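Local coordinates for DNA repair protein RecN (Deinococcus radiodurans, PDB 4ABX), which probably takes part in recombinational repair of damaged DNA as an ATP-binding, SMC-like protein, represented here by its coiled-coil domain, at residues A[11-16]-A[160-165]; A[38-43]-A[125-130]. All coordinates share one frame; numbering follows the deposited sequence.

Interaction 1. Residues A[11-16]-A[160-165]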
# COMPACT_ATOMS: atom_id res chain seq x y z
N ALA A 11 47.28 -16.20 -52.81
CA ALA A 11 47.09 -17.19 -51.75
C ALA A 11 46.20 -16.62 -50.65
O ALA A 11 45.28 -17.28 -50.17
CB ALA A 11 48.43 -17.64 -51.18
N ARG A 12 46.47 -15.38 -50.27
CA ARG A 12 45.68 -14.73 -49.23
C ARG A 12 44.26 -14.46 -49.70
O ARG A 12 43.31 -14.57 -48.93
CB ARG A 12 46.37 -13.44 -48.73
CG ARG A 12 47.72 -13.69 -48.04
CD ARG A 12 48.21 -12.47 -47.26
NE ARG A 12 48.24 -11.26 -48.08
CZ ARG A 12 49.29 -10.85 -48.80
NH1 ARG A 12 50.41 -11.56 -48.80
NH2 ARG A 12 49.21 -9.74 -49.51
N GLN A 13 44.10 -14.11 -50.97
CA GLN A 13 42.77 -13.84 -51.50
C GLN A 13 41.93 -15.11 -51.52
O GLN A 13 40.73 -15.08 -51.25
CB GLN A 13 42.85 -13.23 -52.90
CG GLN A 13 41.49 -12.84 -53.49
CD GLN A 13 40.88 -11.64 -52.80
OE1 GLN A 13 39.75 -11.25 -53.10
NE2 GLN A 13 41.62 -11.03 -51.88
N ILE A 14 42.57 -16.24 -51.82
CA ILE A 14 41.89 -17.54 -51.76
C ILE A 14 41.35 -17.83 -50.36
O ILE A 14 40.21 -18.30 -50.22
CB ILE A 14 42.82 -18.69 -52.23
CG1 ILE A 14 43.04 -18.59 -53.74
CG2 ILE A 14 42.23 -20.05 -51.85
CD1 ILE A 14 44.07 -19.58 -54.28
N ASP A 15 42.15 -17.56 -49.33
CA ASP A 15 41.72 -17.78 -47.95
C ASP A 15 40.56 -16.86 -47.57
O ASP A 15 39.61 -17.26 -46.91
CB ASP A 15 42.87 -17.55 -46.97
CG ASP A 15 43.87 -18.69 -46.95
OD1 ASP A 15 43.51 -19.81 -47.38
OD2 ASP A 15 45.01 -18.48 -46.49
N LEU A 16 40.67 -15.60 -47.99
CA LEU A 16 39.62 -14.61 -47.74
C LEU A 16 38.28 -15.07 -48.29
O LEU A 16 37.27 -15.11 -47.58
CB LEU A 16 40.01 -13.28 -48.39
CG LEU A 16 38.98 -12.15 -48.42
CD1 LEU A 16 38.49 -11.82 -47.01
CD2 LEU A 16 39.57 -10.92 -49.08
N ALA A 160 36.97 -19.88 -57.51
CA ALA A 160 37.26 -20.95 -58.46
C ALA A 160 38.30 -20.52 -59.49
O ALA A 160 39.17 -21.31 -59.87
CB ALA A 160 35.99 -21.42 -59.15
N GLY A 161 38.21 -19.28 -59.95
CA GLY A 161 39.15 -18.76 -60.93
C GLY A 161 40.55 -18.68 -60.38
O GLY A 161 41.53 -18.97 -61.08
N LEU A 162 40.67 -18.31 -59.11
CA LEU A 162 41.97 -18.19 -58.47
C LEU A 162 42.62 -19.56 -58.25
O LEU A 162 43.82 -19.73 -58.49
CB LEU A 162 41.87 -17.43 -57.15
CG LEU A 162 41.55 -15.94 -57.31
CD1 LEU A 162 41.52 -15.24 -55.96
CD2 LEU A 162 42.56 -15.27 -58.24
N GLU A 163 41.83 -20.52 -57.80
CA GLU A 163 42.32 -21.88 -57.61
C GLU A 163 42.82 -22.47 -58.92
O GLU A 163 43.82 -23.19 -58.95
CB GLU A 163 41.23 -22.75 -57.00
CG GLU A 163 40.82 -22.32 -55.60
CD GLU A 163 39.71 -23.17 -55.02
OE1 GLU A 163 38.92 -23.73 -55.81
OE2 GLU A 163 39.64 -23.29 -53.78
N GLU A 164 42.11 -22.18 -60.01
CA GLU A 164 42.52 -22.66 -61.33
C GLU A 164 43.84 -22.03 -61.77
O GLU A 164 44.69 -22.70 -62.36
CB GLU A 164 41.43 -22.40 -62.37
CG GLU A 164 41.78 -22.93 -63.75
CD GLU A 164 40.72 -22.61 -64.78
OE1 GLU A 164 39.66 -23.28 -64.78
OE2 GLU A 164 40.94 -21.69 -65.60
N ASP A 165 43.99 -20.74 -61.49
CA ASP A 165 45.22 -20.03 -61.85
C ASP A 165 46.42 -20.65 -61.14
O ASP A 165 47.50 -20.76 -61.71
CB ASP A 165 45.11 -18.54 -61.49
CG ASP A 165 44.04 -17.82 -62.28
OD1 ASP A 165 43.74 -18.24 -63.41
OD2 ASP A 165 43.48 -16.83 -61.75

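Interaction 2. Residues A[38-43]-A[125-130]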
# COMPACT_ATOMS: atom_id res chain seq x y z
N ASN A 38 10.00 -11.85 -38.17
CA ASN A 38 9.57 -10.59 -37.56
C ASN A 38 8.15 -10.68 -37.01
O ASN A 38 7.85 -10.14 -35.94
CB ASN A 38 9.64 -9.44 -38.56
CG ASN A 38 11.06 -9.00 -38.86
OD1 ASN A 38 11.36 -8.55 -39.97
ND2 ASN A 38 11.94 -9.12 -37.88
N THR A 39 7.27 -11.33 -37.75
CA THR A 39 5.90 -11.52 -37.31
C THR A 39 5.85 -12.38 -36.05
O THR A 39 5.13 -12.08 -35.10
CB THR A 39 5.05 -12.16 -38.43
OG1 THR A 39 4.81 -11.18 -39.46
CG2 THR A 39 3.71 -12.65 -37.90
N GLU A 40 6.64 -13.45 -36.03
CA GLU A 40 6.70 -14.35 -34.88
C GLU A 40 7.39 -13.69 -33.67
O GLU A 40 6.99 -13.91 -32.53
CB GLU A 40 7.39 -15.66 -35.28
CG GLU A 40 7.38 -16.75 -34.22
CD GLU A 40 6.00 -17.37 -33.99
OE1 GLU A 40 4.99 -16.85 -34.51
OE2 GLU A 40 5.95 -18.38 -33.26
N LEU A 41 8.41 -12.88 -33.93
CA LEU A 41 9.06 -12.10 -32.88
C LEU A 41 8.08 -11.18 -32.13
O LEU A 41 8.08 -11.10 -30.89
CB LEU A 41 10.19 -11.25 -33.47
CG LEU A 41 10.94 -10.36 -32.47
CD1 LEU A 41 11.70 -11.22 -31.48
CD2 LEU A 41 11.88 -9.39 -33.19
N SER A 42 7.25 -10.47 -32.89
CA SER A 42 6.26 -9.59 -32.29
C SER A 42 5.23 -10.40 -31.50
O SER A 42 4.86 -10.02 -30.38
CB SER A 42 5.54 -8.75 -33.35
OG SER A 42 6.43 -7.87 -33.99
N ARG A 43 4.77 -11.49 -32.09
CA ARG A 43 3.77 -12.33 -31.44
C ARG A 43 4.28 -12.83 -30.09
O ARG A 43 3.56 -12.75 -29.09
CB ARG A 43 3.39 -13.53 -32.31
CG ARG A 43 2.23 -14.36 -31.74
CD ARG A 43 1.96 -15.63 -32.55
NE ARG A 43 3.04 -16.61 -32.44
CZ ARG A 43 3.15 -17.49 -31.44
NH1 ARG A 43 2.26 -17.51 -30.46
NH2 ARG A 43 4.16 -18.36 -31.42
N ASP A 125 13.68 -16.81 -27.91
CA ASP A 125 15.14 -16.76 -27.98
C ASP A 125 15.67 -17.34 -29.29
O ASP A 125 16.68 -16.87 -29.82
CB ASP A 125 15.78 -17.48 -26.79
CG ASP A 125 15.88 -16.60 -25.56
OD1 ASP A 125 15.76 -15.36 -25.69
OD2 ASP A 125 16.09 -17.15 -24.46
N ARG A 126 14.99 -18.35 -29.82
CA ARG A 126 15.43 -18.98 -31.06
C ARG A 126 15.14 -18.08 -32.26
O ARG A 126 15.93 -18.03 -33.21
CB ARG A 126 14.77 -20.34 -31.23
CG ARG A 126 15.26 -21.37 -30.22
CD ARG A 126 14.88 -22.78 -30.62
NE ARG A 126 13.43 -22.98 -30.64
CZ ARG A 126 12.71 -23.34 -29.58
NH1 ARG A 126 13.31 -23.54 -28.41
NH2 ARG A 126 11.40 -23.51 -29.69
N VAL A 127 14.02 -17.36 -32.21
CA VAL A 127 13.68 -16.41 -33.26
C VAL A 127 14.68 -15.27 -33.28
O VAL A 127 15.11 -14.83 -34.35
CB VAL A 127 12.26 -15.84 -33.05
CG1 VAL A 127 12.05 -14.62 -33.93
CG2 VAL A 127 11.22 -16.90 -33.35
N GLU A 128 15.05 -14.79 -32.09
CA GLU A 128 16.03 -13.72 -31.99
C GLU A 128 17.41 -14.18 -32.47
O GLU A 128 18.11 -13.43 -33.14
CB GLU A 128 16.12 -13.20 -30.55
CG GLU A 128 14.82 -12.58 -30.03
CD GLU A 128 15.02 -11.79 -28.75
OE1 GLU A 128 15.70 -10.74 -28.79
OE2 GLU A 128 14.50 -12.21 -27.70
N ALA A 129 17.77 -15.41 -32.13
CA ALA A 129 19.06 -15.97 -32.55
C ALA A 129 19.17 -16.05 -34.08
O ALA A 129 20.24 -15.78 -34.64
CB ALA A 129 19.28 -17.34 -31.92
N ARG A 130 18.09 -16.42 -34.75
CA ARG A 130 18.09 -16.48 -36.21
C ARG A 130 18.22 -15.08 -36.81
O ARG A 130 19.00 -14.85 -37.73
CB ARG A 130 16.83 -17.17 -36.75
CG ARG A 130 16.80 -17.32 -38.28
CD ARG A 130 17.91 -18.26 -38.78
NE ARG A 130 17.92 -18.39 -40.24
CZ ARG A 130 18.92 -18.94 -40.93
NH1 ARG A 130 20.00 -19.40 -40.30
NH2 ARG A 130 18.85 -19.02 -42.26

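Interaction 1. Residues A[11-16]-A[160-165]
Gln13 and Ile14, which meet Leu162 across the contact, ride on a helix whose shortest polar bond here is its own backbone link, Leu16 N to Arg12 O at 3.0 Å; no hydrogen bond crosses to 160-165. The contact is antiparallel coiled-coil packing between helix 6-27 and helix 145-169, near the end of the domain where both chain termini lie. The short axes come within 9.8 Å, their directions 145° apart. Ile14 and Leu162 face each other, with CA atoms 6.7 Å apart, and their side chains slide past one another in opposite senses, Ile14 CG1 lying 3.8 Å from Leu162 CB. Each is a knob in a hole of the partner helix: Ile14 sits among Leu159, Leu162, Glu163 and Glu166, while Leu162 sits among Arg10, Gln13, Ile14 and Leu17. Leu162 carries its CG beside the backbone N (chi1 -69°), and beyond it CD1 reaches the aliphatic base of Gln13, whose chain it crosses at a slant. Leu162 CD1 lies 3.4 Å from Gln13 CG, close for two carbons. All four touching residues remain partly exposed, making a thin hydrophobic seam rather than a closed core. At its other border the methyl Ile14 CD1 lies 4.3 Å from Glu163 N and 4.5 Å from the methylene Glu163 CG.

Interaction 2. Residues A[38-43]-A[125-130]
Helices 33-63 and 121-141 run roughly antiparallel here, their short axes 9.6 Å apart at a 143° angle, with Leu41 and Val127 facing each other at a CA separation of 6.3 Å. Val127 points at the partner helix and divides its two methyls between neighbours: CG1 packs 3.9 Å from Leu41 CB, while CG2 meets the methylene CG of Glu40. Leu41 sends its branch onward, so that its CD1 rests 3.7 Å from Glu128 CG, the two side chains crossing nearly at right angles. Glu40 thus offers carbon to the interface and keeps its charge for its own helix. A bend at chi2 (71°) turns its carboxylate to Arg43, which grips it side-on in an intrahelical salt bridge of two hydrogen bonds, Arg43 NE to Glu40 OE1 at 2.9 Å and Arg43 NH2 to Glu40 OE2 at 2.6 Å. Both bonds are almost straight and lie in the guanidinium plane, yet approach from above the carboxylate plane. An alanine in place of Glu40 removes both carboxylate and methylene, so the Arg43 guanidinium would probably be freer to turn and the packing against Val127 CG2 is likely to open. Nearby, Arg130 forms a salt bridge with Glu33. Leu41, seated among Leu124, Val127, Glu128 and Leu131, is a knob in a four-residue hole, the knobs-into-holes packing of an antiparallel coiled coil.

Both contacts hold together the two arms of one elongated antiparallel coiled coil, one arm running outward from the N-terminus and the other returning to the C-terminus. Helices 6-27 and 33-63 follow each other on the first, and helices 121-141 and 145-169 on the second, so interaction 2 is nested within the chain loop closed by interaction 1. The centres of the two contacts are about 38 Å apart and their nearest atoms about 19 Å, with no direct touch. The centre of interaction 1 lies about 41 Å from the centre of the chain, towards its termini, and that of interaction 2 about 7 Å from it. Neither is touched by the other chain of the assembly.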